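Local coordinates for isocitrate dehydrogenase [NAD] subunit 2, mitochondrial (Saccharomyces cerevisiae, PDB 3BLX), which oxidises and decarboxylates isocitrate to 2-oxoglutarate with NAD(+) in the citric acid cycle, in an octamer with subunit 1, and also binds 5' leaders of mitochondrial mRNAs, at residues F110-P115 against T265-I270; L133-T138 against Y246-S251; A83-L88 against I274-A279. All blocks are in the same frame, centred on the assembly; numbering follows the deposited sequence.

In the fold
All three contacts are buried and reach the same mixed sheet. Contact 1 lies nearest the centre of the chain and pairs two antiparallel strands in the middle of the sheet. Contact 3 pairs strand 82-85, at one edge of the sheet within this chain, with 275-279 in parallel. Strand 275-279 also borders strand 266-271 of contact 1. Contact 2 differs in kind, since it lays helix 244-258 against strand 130-136, the other neighbour of strand 109-117. Contacts 1 and 3 are held by backbone ladders, with an amide pair in one and a lysine-glutamate salt bridge in the other. An arginine-aspartate salt bridge and apolar packing join contact 2, with no hydrogen bond between its segments.

Contact 1 of 3, residues F110-P115 against T265-I270; sequences FANVRP and TPSANI
Asn112 and Asn269 stand side by side on one face of an antiparallel strand pair, their side chains pointing the same way. Asn112 CB lies 4.0 Å from both Asn269 OD1 and Ala268 O. CG stays beside the same two oxygens. CG is anti to the backbone N (chi1 -176°), which turns the amide across toward the neighbouring strand. At the tip, ND2 donates to Asn269 OD1 at 3.0 Å. The bond is bent, with an N-H...O angle of 143°, and the donor sits above the carbonyl plane of Asn269. The two amide planes are 36° apart. With an alanine here, Asn269 OD1 is likely to lose this donor, and its amide would probably be less fixed in rotation.

The backbone ladder runs through Val113 N to Ala268 O (2.7 Å) and Ala268 N to Val113 O (3.0 Å). At the other end Ile270 N donates to Ala111 O. Phe110 N and Ala111 N both donate to Ile270 O, which makes a classic beta bulge. The Phe110 ring lies with one face against that same oxygen. This pair belongs to the central sheet of the isocitrate and isopropylmalate dehydrogenase fold.

The opposite face is apolar. Val113 CB meets Ala268 CB at 3.9 Å, and Val113 CG2 meets Ile270 CD1 at 4.0 Å. Tyr171 of helix 162-178 packs on Val113 and Ile270, and Met304 of helix 296-309 packs on Ala268.

From Ser267 back to Thr265 no backbone hydrogen bond joins the segments. Arg114 NH1 comes to 3.6 Å from the methyl Thr265 CG2, the two side chains crossing at about a right angle. Arg114, a substrate-binding residue by similarity, makes a salt bridge through NH2 to Asp252, a probable magnesium ligand. Thr265 OG1 hydrogen-bonds with Ser255 OG.

Contact 2 of 3, residues L133-T138 against Y246-S251; sequences LIRENT and YGDILS
Arg135 and Asp248 supply the charged contact, a salt bridge with NH2 3.3 Å from OD1. The carboxylate oxygen lies over a face of the guanidinium, so no N-H points at it and the pair attracts by charge alone. The two planes are 53° apart. Arg135 NH2 has its hydrogen bond from outside, with Tyr142 OH. Asp248 OD2 makes a salt bridge to Lys183 of the neighbouring subunit 1.

By similarity Arg135 binds the substrate, Asp248 binds magnesium and Tyr142 is critical for catalysis. The contact thus joins a strand of the central sheet to helix 244-258 at the probable active site between the two kinds of subunit. Strand and helix run nearly antiparallel, at 158°.

Most other touches are van der Waals packing. Arg135 CD lies against the CA of Gly247, which has no side chain. With chi1 near 180° Leu133 extends toward the helix and brings CD2 to Leu250 CB at 3.5 Å and to Ser251 N at 3.4 Å.

No hydrogen bond crosses between the segments. Within the helix, Gly247 O accepts from Ser251 N and from Ser251 OG, which approach from opposite faces of its plane.

Contact 3 of 3, residues A83-L88 against I274-A279; sequences ALKGPL and ISIFEA
Lys85 and Glu278 lie side by side and point the same way, ending in a salt bridge of 2.9 Å from NZ to OE1. The ammonium meets the carboxylate from above its plane. The lysine chain bends at chi3 (-82°) and chi4 (-65°), which swings NZ onto OE1. NZ also makes a weak bond to Gly86 O. Lys85 CG packs on Glu278 CB at 3.6 Å and on Ile276 CG2 at 4.0 Å.

On this face Ala83 CB rests against Ile276 CG1 at 4.0 Å. On the other face Leu84 CD1 touches Phe277 CB at 4.1 Å and lies nearer still to Phe277 O. Ala83 O lies at the edge of the Phe277 ring.

A parallel backbone ladder pairs Ala83 with Ile276 and Leu84 with Phe277. It adds edge strand 82-85 to the mixed central sheet of the isocitrate and isopropylmalate dehydrogenase fold. Ala83 N donates to Ser275 O at 3.2 Å and Phe277 N to Ala83 O at 3.1 Å. The next bond, Lys85 N to Phe277 O, is weak.

Helix 99-107 packs on the Lys85 and Ile276 face. Helix 296-309 packs against Leu84 and brings His308 to Phe277, while strand 266-271 flanks 275-279.

Contact 1 of 3, residues F110-P115 against T265-I270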
loop_
_atom_site.group_PDB
_atom_site.type_symbol
_atom_site.label_atom_id
_atom_site.label_comp_id
_atom_site.label_asym_id
_atom_site.label_seq_id
_atom_site.Cartn_x
_atom_site.Cartn_y
_atom_site.Cartn_z
ATOM N N PHE B 110 -14.193 -46.957 -3.342
ATOM C CA PHE B 110 -12.848 -46.692 -3.812
ATOM C C PHE B 110 -12.780 -46.557 -5.335
ATOM O O PHE B 110 -11.859 -45.937 -5.865
ATOM C CB PHE B 110 -11.879 -47.763 -3.293
ATOM C CG PHE B 110 -12.216 -49.142 -3.755
ATOM C CD1 PHE B 110 -11.794 -49.587 -4.999
ATOM C CD2 PHE B 110 -12.978 -49.986 -2.965
ATOM C CE1 PHE B 110 -12.126 -50.860 -5.445
ATOM C CE2 PHE B 110 -13.306 -51.265 -3.405
ATOM C CZ PHE B 110 -12.882 -51.700 -4.644
ATOM N N ALA B 111 -13.750 -47.121 -6.041
ATOM C CA ALA B 111 -13.725 -47.095 -7.506
ATOM C C ALA B 111 -14.970 -46.459 -8.068
ATOM O O ALA B 111 -16.071 -46.707 -7.589
ATOM C CB ALA B 111 -13.570 -48.486 -8.058
ATOM N N ASN B 112 -14.786 -45.642 -9.092
ATOM C CA ASN B 112 -15.885 -45.005 -9.800
ATOM C C ASN B 112 -15.900 -45.543 -11.229
ATOM O O ASN B 112 -14.933 -45.373 -11.945
ATOM C CB ASN B 112 -15.701 -43.477 -9.794
ATOM C CG ASN B 112 -16.864 -42.725 -10.436
ATOM O OD1 ASN B 112 -16.716 -42.094 -11.484
ATOM N ND2 ASN B 112 -18.022 -42.789 -9.806
ATOM N N VAL B 113 -16.985 -46.208 -11.626
ATOM C CA VAL B 113 -17.101 -46.763 -12.971
ATOM C C VAL B 113 -17.945 -45.865 -13.851
ATOM O O VAL B 113 -19.078 -45.587 -13.522
ATOM C CB VAL B 113 -17.721 -48.134 -12.922
ATOM C CG1 VAL B 113 -17.793 -48.724 -14.315
ATOM C CG2 VAL B 113 -16.908 -49.004 -11.977
ATOM N N ARG B 114 -17.377 -45.389 -14.953
ATOM C CA ARG B 114 -18.045 -44.427 -15.830
ATOM C C ARG B 114 -18.058 -44.884 -17.276
ATOM O O ARG B 114 -17.085 -44.644 -18.001
ATOM C CB ARG B 114 -17.320 -43.083 -15.793
ATOM C CG ARG B 114 -17.739 -42.157 -14.690
ATOM C CD ARG B 114 -18.905 -41.322 -15.114
ATOM N NE ARG B 114 -18.708 -39.931 -14.727
ATOM C CZ ARG B 114 -18.699 -38.906 -15.573
ATOM N NH1 ARG B 114 -18.897 -39.089 -16.860
ATOM N NH2 ARG B 114 -18.505 -37.687 -15.123
ATOM N N PRO B 115 -19.166 -45.530 -17.708
ATOM C CA PRO B 115 -19.425 -45.933 -19.097
ATOM C C PRO B 115 -19.808 -44.738 -19.941
ATOM O O PRO B 115 -20.527 -43.895 -19.449
ATOM C CB PRO B 115 -20.654 -46.828 -18.971
ATOM C CG PRO B 115 -20.716 -47.211 -17.548
ATOM C CD PRO B 115 -20.218 -46.032 -16.813
ATOM N N THR B 265 -25.498 -40.081 -18.771
ATOM C CA THR B 265 -24.387 -40.835 -18.213
ATOM C C THR B 265 -24.654 -41.446 -16.839
ATOM O O THR B 265 -24.982 -40.740 -15.870
ATOM C CB THR B 265 -23.128 -39.962 -18.136
ATOM O OG1 THR B 265 -22.844 -39.412 -19.430
ATOM C CG2 THR B 265 -21.949 -40.791 -17.658
ATOM N N PRO B 266 -24.506 -42.770 -16.756
ATOM C CA PRO B 266 -24.591 -43.598 -15.552
ATOM C C PRO B 266 -23.232 -43.640 -14.872
ATOM O O PRO B 266 -22.208 -43.401 -15.528
ATOM C CB PRO B 266 -24.893 -45.002 -16.096
ATOM C CG PRO B 266 -24.820 -44.897 -17.580
ATOM C CD PRO B 266 -24.255 -43.574 -17.958
ATOM N N SER B 267 -23.219 -43.959 -13.584
ATOM C CA SER B 267 -21.978 -44.087 -12.868
ATOM C C SER B 267 -22.177 -45.012 -11.690
ATOM O O SER B 267 -23.277 -45.114 -11.136
ATOM C CB SER B 267 -21.453 -42.718 -12.407
ATOM O OG SER B 267 -21.835 -42.419 -11.075
ATOM N N ALA B 268 -21.105 -45.698 -11.326
ATOM C CA ALA B 268 -21.146 -46.624 -10.232
ATOM C C ALA B 268 -20.020 -46.277 -9.273
ATOM O O ALA B 268 -18.914 -45.931 -9.688
ATOM C CB ALA B 268 -20.997 -48.009 -10.740
ATOM N N ASN B 269 -20.309 -46.357 -7.985
ATOM C CA ASN B 269 -19.307 -46.143 -6.970
ATOM C C ASN B 269 -19.144 -47.392 -6.157
ATOM O O ASN B 269 -19.988 -47.710 -5.353
ATOM C CB ASN B 269 -19.716 -44.967 -6.104
ATOM C CG ASN B 269 -19.530 -43.655 -6.814
ATOM O OD1 ASN B 269 -18.426 -43.140 -6.883
ATOM N ND2 ASN B 269 -20.599 -43.123 -7.374
ATOM N N ILE B 270 -18.061 -48.117 -6.390
ATOM C CA ILE B 270 -17.935 -49.452 -5.831
ATOM C C ILE B 270 -17.095 -49.442 -4.571
ATOM O O ILE B 270 -15.995 -48.894 -4.571
ATOM C CB ILE B 270 -17.342 -50.453 -6.859
ATOM C CG1 ILE B 270 -18.429 -50.925 -7.831
ATOM C CG2 ILE B 270 -16.766 -51.656 -6.168
ATOM C CD1 ILE B 270 -18.984 -49.836 -8.710
#

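Contact 2 of 3, residues L133-T138 against Y246-S251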
loop_
_atom_site.group_PDB
_atom_site.type_symbol
_atom_site.label_atom_id
_atom_site.label_comp_id
_atom_site.label_asym_id
_atom_site.label_seq_id
_atom_site.Cartn_x
_atom_site.Cartn_y
_atom_site.Cartn_z
ATOM N N LEU B 133 -14.351 -46.260 -18.343
ATOM C CA LEU B 133 -13.272 -45.705 -17.526
ATOM C C LEU B 133 -13.465 -45.993 -16.034
ATOM O O LEU B 133 -14.502 -45.690 -15.476
ATOM C CB LEU B 133 -13.161 -44.205 -17.754
ATOM C CG LEU B 133 -12.061 -43.485 -16.962
ATOM C CD1 LEU B 133 -10.709 -44.023 -17.339
ATOM C CD2 LEU B 133 -12.089 -41.986 -17.167
ATOM N N ILE B 134 -12.478 -46.602 -15.394
ATOM C CA ILE B 134 -12.519 -46.792 -13.957
ATOM C C ILE B 134 -11.498 -45.829 -13.328
ATOM O O ILE B 134 -10.333 -45.811 -13.695
ATOM C CB ILE B 134 -12.198 -48.241 -13.541
ATOM C CG1 ILE B 134 -13.385 -49.164 -13.802
ATOM C CG2 ILE B 134 -11.946 -48.321 -12.070
ATOM C CD1 ILE B 134 -13.564 -49.530 -15.206
ATOM N N ARG B 135 -11.932 -45.001 -12.390
ATOM C CA ARG B 135 -11.015 -44.073 -11.767
ATOM C C ARG B 135 -10.960 -44.263 -10.252
ATOM O O ARG B 135 -11.949 -44.644 -9.644
ATOM C CB ARG B 135 -11.371 -42.647 -12.158
ATOM C CG ARG B 135 -12.285 -41.953 -11.206
ATOM C CD ARG B 135 -11.813 -40.491 -11.003
ATOM N NE ARG B 135 -12.797 -39.663 -10.301
ATOM C CZ ARG B 135 -13.986 -39.318 -10.799
ATOM N NH1 ARG B 135 -14.367 -39.715 -12.012
ATOM N NH2 ARG B 135 -14.813 -38.574 -10.079
ATOM N N GLU B 136 -9.787 -44.027 -9.655
ATOM C CA GLU B 136 -9.623 -44.102 -8.201
ATOM C C GLU B 136 -10.371 -42.935 -7.505
ATOM O O GLU B 136 -10.432 -41.831 -8.032
ATOM C CB GLU B 136 -8.129 -44.078 -7.873
ATOM C CG GLU B 136 -7.708 -44.924 -6.672
ATOM C CD GLU B 136 -8.032 -44.286 -5.327
ATOM O OE1 GLU B 136 -8.149 -43.044 -5.259
ATOM O OE2 GLU B 136 -8.162 -45.031 -4.330
ATOM N N ASN B 137 -10.960 -43.182 -6.341
ATOM C CA ASN B 137 -11.755 -42.157 -5.662
ATOM C C ASN B 137 -11.265 -41.717 -4.271
ATOM O O ASN B 137 -11.682 -40.676 -3.760
ATOM C CB ASN B 137 -13.207 -42.615 -5.546
ATOM C CG ASN B 137 -14.131 -41.884 -6.492
ATOM O OD1 ASN B 137 -13.743 -40.920 -7.160
ATOM N ND2 ASN B 137 -15.374 -42.338 -6.547
ATOM N N THR B 138 -10.393 -42.524 -3.677
ATOM C CA THR B 138 -9.888 -42.331 -2.326
ATOM C C THR B 138 -8.941 -41.131 -2.194
ATOM O O THR B 138 -9.238 -40.130 -1.542
ATOM C CB THR B 138 -9.122 -43.598 -1.863
ATOM O OG1 THR B 138 -10.056 -44.645 -1.570
ATOM C CG2 THR B 138 -8.258 -43.330 -0.623
ATOM N N TYR B 246 -6.550 -37.567 -13.044
ATOM C CA TYR B 246 -7.079 -37.313 -14.370
ATOM C C TYR B 246 -8.474 -37.897 -14.537
ATOM O O TYR B 246 -9.106 -37.722 -15.575
ATOM C CB TYR B 246 -6.174 -37.938 -15.427
ATOM C CG TYR B 246 -4.714 -37.960 -15.073
ATOM C CD1 TYR B 246 -3.964 -36.796 -15.098
ATOM C CD2 TYR B 246 -4.079 -39.155 -14.735
ATOM C CE1 TYR B 246 -2.623 -36.814 -14.775
ATOM C CE2 TYR B 246 -2.734 -39.186 -14.408
ATOM C CZ TYR B 246 -2.015 -38.011 -14.429
ATOM O OH TYR B 246 -0.677 -38.022 -14.109
ATOM N N GLY B 247 -8.950 -38.606 -13.523
ATOM C CA GLY B 247 -10.255 -39.247 -13.599
ATOM C C GLY B 247 -11.413 -38.331 -13.947
ATOM O O GLY B 247 -12.199 -38.658 -14.828
ATOM N N ASP B 248 -11.519 -37.208 -13.238
ATOM C CA ASP B 248 -12.543 -36.189 -13.475
ATOM C C ASP B 248 -12.585 -35.766 -14.944
ATOM O O ASP B 248 -13.632 -35.789 -15.569
ATOM C CB ASP B 248 -12.275 -34.953 -12.592
ATOM C CG ASP B 248 -13.157 -34.901 -11.327
ATOM O OD1 ASP B 248 -14.231 -35.550 -11.297
ATOM O OD2 ASP B 248 -12.784 -34.179 -10.365
ATOM N N ILE B 249 -11.433 -35.371 -15.472
ATOM C CA ILE B 249 -11.290 -34.844 -16.825
ATOM C C ILE B 249 -11.558 -35.876 -17.927
ATOM O O ILE B 249 -12.243 -35.594 -18.909
ATOM C CB ILE B 249 -9.867 -34.307 -17.038
ATOM C CG1 ILE B 249 -9.601 -33.117 -16.119
ATOM C CG2 ILE B 249 -9.632 -33.922 -18.474
ATOM C CD1 ILE B 249 -8.140 -32.806 -15.998
ATOM N N LEU B 250 -11.007 -37.071 -17.769
ATOM C CA LEU B 250 -11.196 -38.111 -18.766
ATOM C C LEU B 250 -12.632 -38.580 -18.852
ATOM O O LEU B 250 -13.173 -38.704 -19.936
ATOM C CB LEU B 250 -10.264 -39.294 -18.521
ATOM C CG LEU B 250 -8.795 -38.966 -18.797
ATOM C CD1 LEU B 250 -7.958 -40.237 -18.774
ATOM C CD2 LEU B 250 -8.655 -38.221 -20.119
ATOM N N SER B 251 -13.262 -38.851 -17.720
ATOM C CA SER B 251 -14.634 -39.314 -17.756
ATOM C C SER B 251 -15.602 -38.275 -18.353
ATOM O O SER B 251 -16.574 -38.638 -19.030
ATOM C CB SER B 251 -15.086 -39.804 -16.388
ATOM O OG SER B 251 -15.104 -38.740 -15.475
#

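Contact 3 of 3, residues A83-L88 against I274-A279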
loop_
_atom_site.group_PDB
_atom_site.type_symbol
_atom_site.label_atom_id
_atom_site.label_comp_id
_atom_site.label_asym_id
_atom_site.label_seq_id
_atom_site.Cartn_x
_atom_site.Cartn_y
_atom_site.Cartn_z
ATOM N N ALA B 83 -27.385 -49.155 -3.049
ATOM C CA ALA B 83 -28.205 -47.945 -3.077
ATOM C C ALA B 83 -28.256 -47.409 -4.493
ATOM O O ALA B 83 -27.378 -47.703 -5.298
ATOM C CB ALA B 83 -27.646 -46.890 -2.147
ATOM N N LEU B 84 -29.291 -46.629 -4.791
ATOM C CA LEU B 84 -29.445 -46.011 -6.100
ATOM C C LEU B 84 -29.892 -44.568 -5.965
ATOM O O LEU B 84 -31.081 -44.317 -5.887
ATOM C CB LEU B 84 -30.489 -46.766 -6.919
ATOM C CG LEU B 84 -30.933 -46.065 -8.198
ATOM C CD1 LEU B 84 -29.907 -46.291 -9.278
ATOM C CD2 LEU B 84 -32.278 -46.566 -8.646
ATOM N N LYS B 85 -28.961 -43.617 -5.954
ATOM C CA LYS B 85 -29.321 -42.228 -5.699
ATOM C C LYS B 85 -29.482 -41.384 -6.961
ATOM O O LYS B 85 -28.819 -41.607 -7.959
ATOM C CB LYS B 85 -28.327 -41.568 -4.726
ATOM C CG LYS B 85 -26.950 -41.307 -5.284
ATOM C CD LYS B 85 -26.024 -40.664 -4.251
ATOM C CE LYS B 85 -26.235 -39.165 -4.145
ATOM N NZ LYS B 85 -25.868 -38.438 -5.396
ATOM N N GLY B 86 -30.388 -40.414 -6.905
ATOM C CA GLY B 86 -30.509 -39.409 -7.942
ATOM C C GLY B 86 -29.732 -38.182 -7.530
ATOM O O GLY B 86 -28.970 -38.240 -6.572
ATOM N N PRO B 87 -29.935 -37.062 -8.234
ATOM C CA PRO B 87 -29.207 -35.798 -8.062
ATOM C C PRO B 87 -29.443 -35.150 -6.702
ATOM O O PRO B 87 -30.471 -35.408 -6.073
ATOM C CB PRO B 87 -29.812 -34.889 -9.141
ATOM C CG PRO B 87 -30.521 -35.787 -10.060
ATOM C CD PRO B 87 -31.000 -36.934 -9.231
ATOM N N LEU B 88 -28.502 -34.319 -6.258
ATOM C CA LEU B 88 -28.729 -33.451 -5.099
ATOM C C LEU B 88 -27.890 -32.177 -5.136
ATOM O O LEU B 88 -26.712 -32.199 -5.508
ATOM C CB LEU B 88 -28.535 -34.207 -3.787
ATOM C CG LEU B 88 -27.679 -35.453 -3.910
ATOM C CD1 LEU B 88 -26.200 -35.088 -3.969
ATOM C CD2 LEU B 88 -27.997 -36.349 -2.739
ATOM N N ILE B 274 -20.410 -52.194 0.147
ATOM C CA ILE B 274 -21.477 -51.317 -0.353
ATOM C C ILE B 274 -21.153 -50.802 -1.758
ATOM O O ILE B 274 -19.988 -50.707 -2.129
ATOM C CB ILE B 274 -21.736 -50.093 0.582
ATOM C CG1 ILE B 274 -22.006 -50.521 2.030
ATOM C CG2 ILE B 274 -22.894 -49.270 0.088
ATOM C CD1 ILE B 274 -20.785 -50.412 2.940
ATOM N N SER B 275 -22.184 -50.484 -2.536
ATOM C CA SER B 275 -22.009 -49.877 -3.856
ATOM C C SER B 275 -23.188 -48.986 -4.193
ATOM O O SER B 275 -24.332 -49.405 -4.129
ATOM C CB SER B 275 -21.850 -50.945 -4.943
ATOM O OG SER B 275 -20.585 -51.570 -4.875
ATOM N N ILE B 276 -22.904 -47.757 -4.582
ATOM C CA ILE B 276 -23.943 -46.784 -4.845
ATOM C C ILE B 276 -23.940 -46.442 -6.315
ATOM O O ILE B 276 -22.887 -46.348 -6.915
ATOM C CB ILE B 276 -23.697 -45.538 -4.012
ATOM C CG1 ILE B 276 -23.740 -45.914 -2.530
ATOM C CG2 ILE B 276 -24.691 -44.466 -4.352
ATOM C CD1 ILE B 276 -23.728 -44.737 -1.592
ATOM N N PHE B 277 -25.122 -46.272 -6.900
ATOM C CA PHE B 277 -25.257 -46.079 -8.336
ATOM C C PHE B 277 -26.041 -44.834 -8.573
ATOM O O PHE B 277 -27.056 -44.625 -7.934
ATOM C CB PHE B 277 -25.972 -47.280 -8.959
ATOM C CG PHE B 277 -25.222 -48.562 -8.796
ATOM C CD1 PHE B 277 -24.473 -49.085 -9.847
ATOM C CD2 PHE B 277 -25.221 -49.231 -7.575
ATOM C CE1 PHE B 277 -23.755 -50.281 -9.693
ATOM C CE2 PHE B 277 -24.499 -50.434 -7.404
ATOM C CZ PHE B 277 -23.774 -50.961 -8.467
ATOM N N GLU B 278 -25.576 -43.992 -9.483
ATOM C CA GLU B 278 -26.164 -42.669 -9.631
ATOM C C GLU B 278 -25.978 -42.107 -11.011
ATOM O O GLU B 278 -25.035 -42.457 -11.709
ATOM C CB GLU B 278 -25.544 -41.700 -8.622
ATOM C CG GLU B 278 -24.016 -41.648 -8.605
ATOM C CD GLU B 278 -23.433 -40.547 -7.679
ATOM O OE1 GLU B 278 -24.126 -39.547 -7.377
ATOM O OE2 GLU B 278 -22.260 -40.679 -7.258
ATOM N N ALA B 279 -26.884 -41.221 -11.402
ATOM C CA ALA B 279 -26.644 -40.395 -12.565
ATOM C C ALA B 279 -25.656 -39.307 -12.142
ATOM O O ALA B 279 -25.519 -39.037 -10.958
ATOM C CB ALA B 279 -27.933 -39.790 -13.043
#